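Local coordinates for cytoplasmic export protein 1 (PDB 3VWA), which takes part in nuclear tRNA export, where it may collect tRNA from export receptors at the nuclear pore complex and deliver aminoacylated tRNA to the translation machinery, at residues R457-L469 / A480-D492. Sequence-based numbering, arbitrary orientation.
Sequences RSNILATAFTKSL and ALYGLEKSIELFD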
ATOM      1  N   ARG A 457       4.438  27.931  30.853  1.00 25.11           N
ATOM      2  CA  ARG A 457       3.351  26.988  30.594  1.00 24.54           C
ATOM      3  C   ARG A 457       2.146  27.361  31.445  1.00 23.01           C
ATOM      4  O   ARG A 457       0.996  27.390  30.955  1.00 20.73           O
ATOM      5  CB  ARG A 457       3.816  25.572  30.882  1.00 24.03           C
ATOM      6  CG  ARG A 457       2.827  24.481  30.572  1.00 22.11           C
ATOM      7  CD  ARG A 457       3.420  23.168  31.050  1.00 30.14           C
ATOM      8  NE  ARG A 457       3.342  22.985  32.523  1.00 31.35           N
ATOM      9  CZ  ARG A 457       4.005  22.027  33.160  1.00 30.63           C
ATOM     10  NH1 ARG A 457       4.773  21.218  32.452  1.00 31.45           N
ATOM     11  NH2 ARG A 457       3.915  21.881  34.485  1.00 27.69           N
ATOM     12  N   SER A 458       2.424  27.592  32.734  1.00 25.01           N
ATOM     13  CA  SER A 458       1.412  28.102  33.695  1.00 27.61           C
ATOM     14  C   SER A 458       0.732  29.374  33.249  1.00 26.28           C
ATOM     15  O   SER A 458      -0.499  29.488  33.342  1.00 24.66           O
ATOM     16  CB  SER A 458       2.003  28.302  35.097  1.00 25.88           C
ATOM     17  OG  SER A 458       2.196  27.037  35.709  1.00 24.71           O
ATOM     18  N   ASN A 459       1.510  30.344  32.780  1.00 27.18           N
ATOM     19  CA  ASN A 459       0.913  31.604  32.243  1.00 27.90           C
ATOM     20  C   ASN A 459       0.037  31.377  31.024  1.00 25.45           C
ATOM     21  O   ASN A 459      -1.011  31.933  30.916  1.00 26.98           O
ATOM     22  CB  ASN A 459       2.011  32.614  31.858  1.00 34.07           C
ATOM     23  CG  ASN A 459       2.737  33.139  33.057  1.00 38.15           C
ATOM     24  OD1 ASN A 459       2.245  32.997  34.186  1.00 45.80           O
ATOM     25  ND2 ASN A 459       3.905  33.768  32.840  1.00 39.83           N
ATOM     26  N   ILE A 460       0.497  30.547  30.115  1.00 25.53           N
ATOM     27  CA  ILE A 460      -0.313  30.101  29.001  1.00 28.32           C
ATOM     28  C   ILE A 460      -1.640  29.462  29.396  1.00 27.84           C
ATOM     29  O   ILE A 460      -2.702  29.791  28.848  1.00 23.58           O
ATOM     30  CB  ILE A 460       0.514  29.131  28.151  1.00 29.14           C
ATOM     31  CG1 ILE A 460       1.621  29.925  27.436  1.00 26.09           C
ATOM     32  CG2 ILE A 460      -0.395  28.327  27.212  1.00 25.17           C
ATOM     33  CD1 ILE A 460       2.622  29.008  26.766  1.00 28.80           C
ATOM     34  N   LEU A 461      -1.592  28.559  30.360  1.00 26.40           N
ATOM     35  CA  LEU A 461      -2.829  27.917  30.767  1.00 25.62           C
ATOM     36  C   LEU A 461      -3.766  28.891  31.477  1.00 26.06           C
ATOM     37  O   LEU A 461      -4.991  28.952  31.150  1.00 25.33           O
ATOM     38  CB  LEU A 461      -2.542  26.683  31.653  1.00 21.33           C
ATOM     39  CG  LEU A 461      -1.899  25.508  30.885  1.00 20.67           C
ATOM     40  CD1 LEU A 461      -1.316  24.428  31.799  1.00 16.07           C
ATOM     41  CD2 LEU A 461      -2.830  24.942  29.791  1.00 19.66           C
ATOM     42  N   ALA A 462      -3.221  29.641  32.448  1.00 26.91           N
ATOM     43  CA  ALA A 462      -4.079  30.563  33.244  1.00 27.26           C
ATOM     44  C   ALA A 462      -4.764  31.532  32.334  1.00 27.31           C
ATOM     45  O   ALA A 462      -5.963  31.795  32.503  1.00 24.78           O
ATOM     46  CB  ALA A 462      -3.325  31.310  34.343  1.00 24.29           C
ATOM     47  N   THR A 463      -4.007  32.077  31.372  1.00 28.42           N
ATOM     48  CA  THR A 463      -4.572  33.060  30.428  1.00 25.48           C
ATOM     49  C   THR A 463      -5.687  32.454  29.527  1.00 24.21           C
ATOM     50  O   THR A 463      -6.719  33.076  29.270  1.00 24.58           O
ATOM     51  CB  THR A 463      -3.490  33.647  29.485  1.00 27.23           C
ATOM     52  OG1 THR A 463      -2.364  34.133  30.236  1.00 29.26           O
ATOM     53  CG2 THR A 463      -4.081  34.777  28.621  1.00 26.91           C
ATOM     54  N   ALA A 464      -5.441  31.271  29.000  1.00 24.38           N
ATOM     55  CA  ALA A 464      -6.402  30.630  28.120  1.00 25.99           C
ATOM     56  C   ALA A 464      -7.677  30.265  28.881  1.00 27.59           C
ATOM     57  O   ALA A 464      -8.784  30.417  28.343  1.00 25.94           O
ATOM     58  CB  ALA A 464      -5.777  29.388  27.483  1.00 22.93           C
ATOM     59  N   PHE A 465      -7.531  29.773  30.118  1.00 25.45           N
ATOM     60  CA  PHE A 465      -8.704  29.403  30.923  1.00 25.74           C
ATOM     61  C   PHE A 465      -9.526  30.619  31.399  1.00 26.51           C
ATOM     62  O   PHE A 465     -10.752  30.588  31.442  1.00 26.99           O
ATOM     63  CB  PHE A 465      -8.262  28.603  32.154  1.00 25.65           C
ATOM     64  CG  PHE A 465      -7.711  27.233  31.850  1.00 27.11           C
ATOM     65  CD1 PHE A 465      -8.291  26.412  30.886  1.00 28.96           C
ATOM     66  CD2 PHE A 465      -6.644  26.738  32.576  1.00 27.81           C
ATOM     67  CE1 PHE A 465      -7.792  25.129  30.629  1.00 28.42           C
ATOM     68  CE2 PHE A 465      -6.165  25.466  32.336  1.00 27.50           C
ATOM     69  CZ  PHE A 465      -6.735  24.662  31.361  1.00 26.76           C
ATOM     70  N   THR A 466      -8.850  31.681  31.786  1.00 26.33           N
ATOM     71  CA  THR A 466      -9.497  32.956  32.157  1.00 28.55           C
ATOM     72  C   THR A 466     -10.351  33.504  30.997  1.00 32.53           C
ATOM     73  O   THR A 466     -11.526  33.859  31.192  1.00 32.46           O
ATOM     74  CB  THR A 466      -8.410  33.981  32.500  1.00 30.68           C
ATOM     75  OG1 THR A 466      -7.697  33.547  33.669  1.00 28.14           O
ATOM     76  CG2 THR A 466      -8.982  35.391  32.725  1.00 27.94           C
ATOM     77  N   LYS A 467      -9.759  33.530  29.794  1.00 30.04           N
ATOM     78  CA  LYS A 467     -10.490  33.904  28.572  1.00 32.73           C
ATOM     79  C   LYS A 467     -11.766  33.096  28.339  1.00 28.59           C
ATOM     80  O   LYS A 467     -12.820  33.667  28.103  1.00 27.47           O
ATOM     81  CB  LYS A 467      -9.551  33.818  27.353  1.00 35.67           C
ATOM     82  CG  LYS A 467     -10.053  34.434  26.054  1.00 38.35           C
ATOM     83  CD  LYS A 467     -10.748  35.761  26.222  1.00 40.73           C
ATOM     84  CE  LYS A 467     -10.689  36.538  24.912  1.00 45.00           C
ATOM     85  NZ  LYS A 467     -11.973  37.240  24.670  1.00 44.09           N
ATOM     86  N   SER A 468     -11.677  31.781  28.445  1.00 24.84           N
ATOM     87  CA  SER A 468     -12.806  30.902  28.137  1.00 29.09           C
ATOM     88  C   SER A 468     -13.919  31.038  29.181  1.00 28.17           C
ATOM     89  O   SER A 468     -15.089  30.888  28.860  1.00 28.37           O
ATOM     90  CB  SER A 468     -12.403  29.415  28.049  1.00 29.15           C
ATOM     91  OG  SER A 468     -11.311  29.269  27.159  1.00 31.54           O
ATOM     92  N   LEU A 469     -13.549  31.350  30.402  1.00 29.44           N
ATOM     93  CA  LEU A 469     -14.538  31.436  31.492  1.00 30.12           C
ATOM     94  C   LEU A 469     -15.273  32.761  31.499  1.00 30.21           C
ATOM     95  O   LEU A 469     -16.257  32.899  32.226  1.00 32.63           O
ATOM     96  CB  LEU A 469     -13.870  31.184  32.850  1.00 26.34           C
ATOM     97  CG  LEU A 469     -13.574  29.721  33.133  1.00 25.83           C
ATOM     98  CD1 LEU A 469     -12.635  29.711  34.342  1.00 22.71           C
ATOM     99  CD2 LEU A 469     -14.829  28.898  33.435  1.00 23.44           C
ATOM    100  N   ALA A 480     -13.318  25.101  29.943  1.00 26.70           N
ATOM    101  CA  ALA A 480     -12.232  25.603  30.790  1.00 25.11           C
ATOM    102  C   ALA A 480     -12.139  24.785  32.082  1.00 24.53           C
ATOM    103  O   ALA A 480     -11.072  24.297  32.455  1.00 25.67           O
ATOM    104  CB  ALA A 480     -12.427  27.073  31.108  1.00 21.48           C
ATOM    105  N   LEU A 481     -13.274  24.592  32.730  1.00 23.89           N
ATOM    106  CA  LEU A 481     -13.288  23.871  33.994  1.00 25.12           C
ATOM    107  C   LEU A 481     -12.742  22.491  33.786  1.00 27.15           C
ATOM    108  O   LEU A 481     -12.089  21.934  34.673  1.00 26.32           O
ATOM    109  CB  LEU A 481     -14.695  23.794  34.547  1.00 21.77           C
ATOM    110  CG  LEU A 481     -15.308  25.129  34.901  1.00 20.81           C
ATOM    111  CD1 LEU A 481     -16.756  24.905  35.360  1.00 21.69           C
ATOM    112  CD2 LEU A 481     -14.470  25.741  36.012  1.00 21.90           C
ATOM    113  N   TYR A 482     -13.028  21.925  32.612  1.00 28.28           N
ATOM    114  CA  TYR A 482     -12.541  20.570  32.313  1.00 30.34           C
ATOM    115  C   TYR A 482     -11.002  20.527  32.221  1.00 29.94           C
ATOM    116  O   TYR A 482     -10.324  19.686  32.821  1.00 28.17           O
ATOM    117  CB  TYR A 482     -13.140  20.081  30.986  1.00 31.70           C
ATOM    118  CG  TYR A 482     -12.610  18.728  30.529  1.00 36.22           C
ATOM    119  CD1 TYR A 482     -12.991  17.551  31.197  1.00 37.50           C
ATOM    120  CD2 TYR A 482     -11.734  18.618  29.426  1.00 38.12           C
ATOM    121  CE1 TYR A 482     -12.522  16.313  30.795  1.00 44.74           C
ATOM    122  CE2 TYR A 482     -11.245  17.369  29.011  1.00 43.19           C
ATOM    123  CZ  TYR A 482     -11.647  16.221  29.706  1.00 46.92           C
ATOM    124  OH  TYR A 482     -11.214  14.968  29.339  1.00 53.42           O
ATOM    125  N   GLY A 483     -10.465  21.435  31.422  1.00 27.84           N
ATOM    126  CA  GLY A 483      -9.033  21.504  31.255  1.00 28.30           C
ATOM    127  C   GLY A 483      -8.345  21.861  32.538  1.00 25.90           C
ATOM    128  O   GLY A 483      -7.202  21.465  32.749  1.00 29.30           O
ATOM    129  N   LEU A 484      -9.017  22.607  33.416  1.00 28.70           N
ATOM    130  CA  LEU A 484      -8.436  22.908  34.757  1.00 26.52           C
ATOM    131  C   LEU A 484      -8.414  21.689  35.645  1.00 28.66           C
ATOM    132  O   LEU A 484      -7.472  21.492  36.444  1.00 28.58           O
ATOM    133  CB  LEU A 484      -9.189  24.053  35.432  1.00 27.87           C
ATOM    134  CG  LEU A 484      -8.892  25.474  34.924  1.00 25.37           C
ATOM    135  CD1 LEU A 484     -10.057  26.435  35.125  1.00 24.85           C
ATOM    136  CD2 LEU A 484      -7.712  25.950  35.754  1.00 23.40           C
ATOM    137  N   GLU A 485      -9.445  20.846  35.520  1.00 27.54           N
ATOM    138  CA  GLU A 485      -9.458  19.605  36.305  1.00 30.75           C
ATOM    139  C   GLU A 485      -8.294  18.716  35.868  1.00 30.63           C
ATOM    140  O   GLU A 485      -7.514  18.223  36.687  1.00 30.65           O
ATOM    141  CB  GLU A 485     -10.793  18.866  36.130  1.00 30.43           C
ATOM    142  CG  GLU A 485     -10.923  17.562  36.921  1.00 33.64           C
ATOM    143  CD  GLU A 485     -12.126  16.760  36.431  1.00 37.38           C
ATOM    144  OE1 GLU A 485     -13.226  17.325  36.304  1.00 38.50           O
ATOM    145  OE2 GLU A 485     -11.974  15.577  36.134  1.00 43.14           O
ATOM    146  N   LYS A 486      -8.162  18.544  34.557  1.00 28.71           N
ATOM    147  CA  LYS A 486      -7.064  17.766  34.042  1.00 30.49           C
ATOM    148  C   LYS A 486      -5.707  18.428  34.255  1.00 28.25           C
ATOM    149  O   LYS A 486      -4.733  17.757  34.165  1.00 32.39           O
ATOM    150  CB  LYS A 486      -7.241  17.421  32.559  1.00 28.16           C
ATOM    151  CG  LYS A 486      -8.580  16.788  32.187  1.00 35.63           C
ATOM    152  CD  LYS A 486      -8.775  15.412  32.818  1.00 35.57           C
ATOM    153  CE  LYS A 486      -9.713  14.566  31.959  1.00 38.54           C
ATOM    154  NZ  LYS A 486     -10.204  13.401  32.733  1.00 41.60           N
ATOM    155  N   SER A 487      -5.639  19.714  34.538  1.00 26.52           N
ATOM    156  CA  SER A 487      -4.326  20.390  34.581  1.00 24.23           C
ATOM    157  C   SER A 487      -3.736  20.508  35.932  1.00 25.07           C
ATOM    158  O   SER A 487      -2.640  21.062  36.080  1.00 23.65           O
ATOM    159  CB  SER A 487      -4.454  21.795  34.039  1.00 23.33           C
ATOM    160  OG  SER A 487      -4.583  21.664  32.647  1.00 21.94           O
ATOM    161  N   ILE A 488      -4.466  20.009  36.930  1.00 25.78           N
ATOM    162  CA  ILE A 488      -4.070  20.222  38.308  1.00 24.80           C
ATOM    163  C   ILE A 488      -2.668  19.691  38.554  1.00 24.55           C
ATOM    164  O   ILE A 488      -1.884  20.303  39.265  1.00 23.74           O
ATOM    165  CB  ILE A 488      -5.119  19.619  39.309  1.00 24.71           C
ATOM    166  CG1 ILE A 488      -4.892  20.161  40.698  1.00 24.65           C
ATOM    167  CG2 ILE A 488      -5.115  18.075  39.291  1.00 23.40           C
ATOM    168  CD1 ILE A 488      -5.968  19.792  41.711  1.00 25.32           C
ATOM    169  N   GLU A 489      -2.333  18.562  37.954  1.00 25.75           N
ATOM    170  CA  GLU A 489      -0.973  18.044  38.116  1.00 29.83           C
ATOM    171  C   GLU A 489       0.106  18.915  37.487  1.00 29.45           C
ATOM    172  O   GLU A 489       1.288  18.693  37.767  1.00 26.90           O
ATOM    173  CB  GLU A 489      -0.828  16.638  37.532  1.00 33.38           C
ATOM    174  CG  GLU A 489      -2.101  16.015  37.053  1.00 44.88           C
ATOM    175  CD  GLU A 489      -1.928  14.529  36.870  1.00 55.70           C
ATOM    176  OE1 GLU A 489      -2.161  14.086  35.707  1.00 54.88           O
ATOM    177  OE2 GLU A 489      -1.508  13.846  37.871  1.00 47.16           O
ATOM    178  N   LEU A 490      -0.284  19.879  36.639  1.00 28.14           N
ATOM    179  CA  LEU A 490       0.728  20.775  36.007  1.00 28.94           C
ATOM    180  C   LEU A 490       0.951  22.073  36.787  1.00 27.89           C
ATOM    181  O   LEU A 490       1.809  22.890  36.416  1.00 24.71           O
ATOM    182  CB  LEU A 490       0.336  21.125  34.579  1.00 25.31           C
ATOM    183  CG  LEU A 490      -0.077  19.978  33.657  1.00 26.56           C
ATOM    184  CD1 LEU A 490      -0.596  20.489  32.325  1.00 26.29           C
ATOM    185  CD2 LEU A 490       1.096  19.008  33.449  1.00 26.60           C
ATOM    186  N   PHE A 491       0.158  22.264  37.845  1.00 25.41           N
ATOM    187  CA  PHE A 491       0.303  23.412  38.745  1.00 25.84           C
ATOM    188  C   PHE A 491       0.780  22.970  40.118  1.00 27.73           C
ATOM    189  O   PHE A 491       0.051  22.201  40.879  1.00 23.49           O
ATOM    190  CB  PHE A 491      -1.032  24.165  38.899  1.00 25.70           C
ATOM    191  CG  PHE A 491      -1.629  24.610  37.597  1.00 23.83           C
ATOM    192  CD1 PHE A 491      -0.929  25.431  36.740  1.00 20.93           C
ATOM    193  CD2 PHE A 491      -2.918  24.233  37.256  1.00 23.74           C
ATOM    194  CE1 PHE A 491      -1.496  25.830  35.533  1.00 20.81           C
ATOM    195  CE2 PHE A 491      -3.512  24.667  36.075  1.00 21.97           C
ATOM    196  CZ  PHE A 491      -2.794  25.458  35.203  1.00 20.36           C
ATOM    197  N   ASP A 492       1.988  23.414  40.465  1.00 24.35           N
ATOM    198  CA  ASP A 492       2.460  23.196  41.837  1.00 26.75           C
ATOM    199  C   ASP A 492       1.708  24.170  42.774  1.00 29.64           C
ATOM    200  O   ASP A 492       0.958  25.050  42.307  1.00 30.72           O
ATOM    201  CB  ASP A 492       3.960  23.418  41.959  1.00 28.07           C
ATOM    202  CG  ASP A 492       4.362  24.836  41.565  1.00 29.68           C
ATOM    203  OD1 ASP A 492       3.511  25.754  41.568  1.00 29.80           O
ATOM    204  OD2 ASP A 492       5.544  25.067  41.302  1.00 30.68           O
TER
HETATM  205  O   HOH W   1       1.848  24.801  34.243  1.00 23.59           O
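F465 pushes its ring as a knob among A480, G483, L484 and S487, joining antiparallel helices 454-469 and 474-487 in the C-terminal helical-repeat part of the chain. L484 covers one ring face, its CG 3.7 Å from the F465 ring centroid, a CH-pi contact. F465 CZ comes within 3.4 Å of G483 C; a CB on G483 would run into the ring at CE1. S487 OG lies at the ring edge and donates to G483 O, four residues back, which satisfies the buried hydroxyl. Were F465 cut back to an alanine, a gap would probably open beside G483 and the L484 methine would lose its aromatic face. One turn on from F465, L469 CG rests 3.5 Å from A480 CB; one turn before it, L461 CB meets the edge of the F491 ring at CZ.

Partly exposed R457 marks the looser, wetter end. R457 leaves its helix with chi1 at -176° and bends at chi3, which brings NH2 to L490 O (3.0 Å, N-H...O angle 152°) as a hydrogen-bond donor. A water accepts from R457 NE, donates to L490 O and hydrogen-bonds S458 OG. The chemistry thus divides: close apolar packing probably sets the helix spacing, while a guanidinium and one water satisfy the L490 carbonyl.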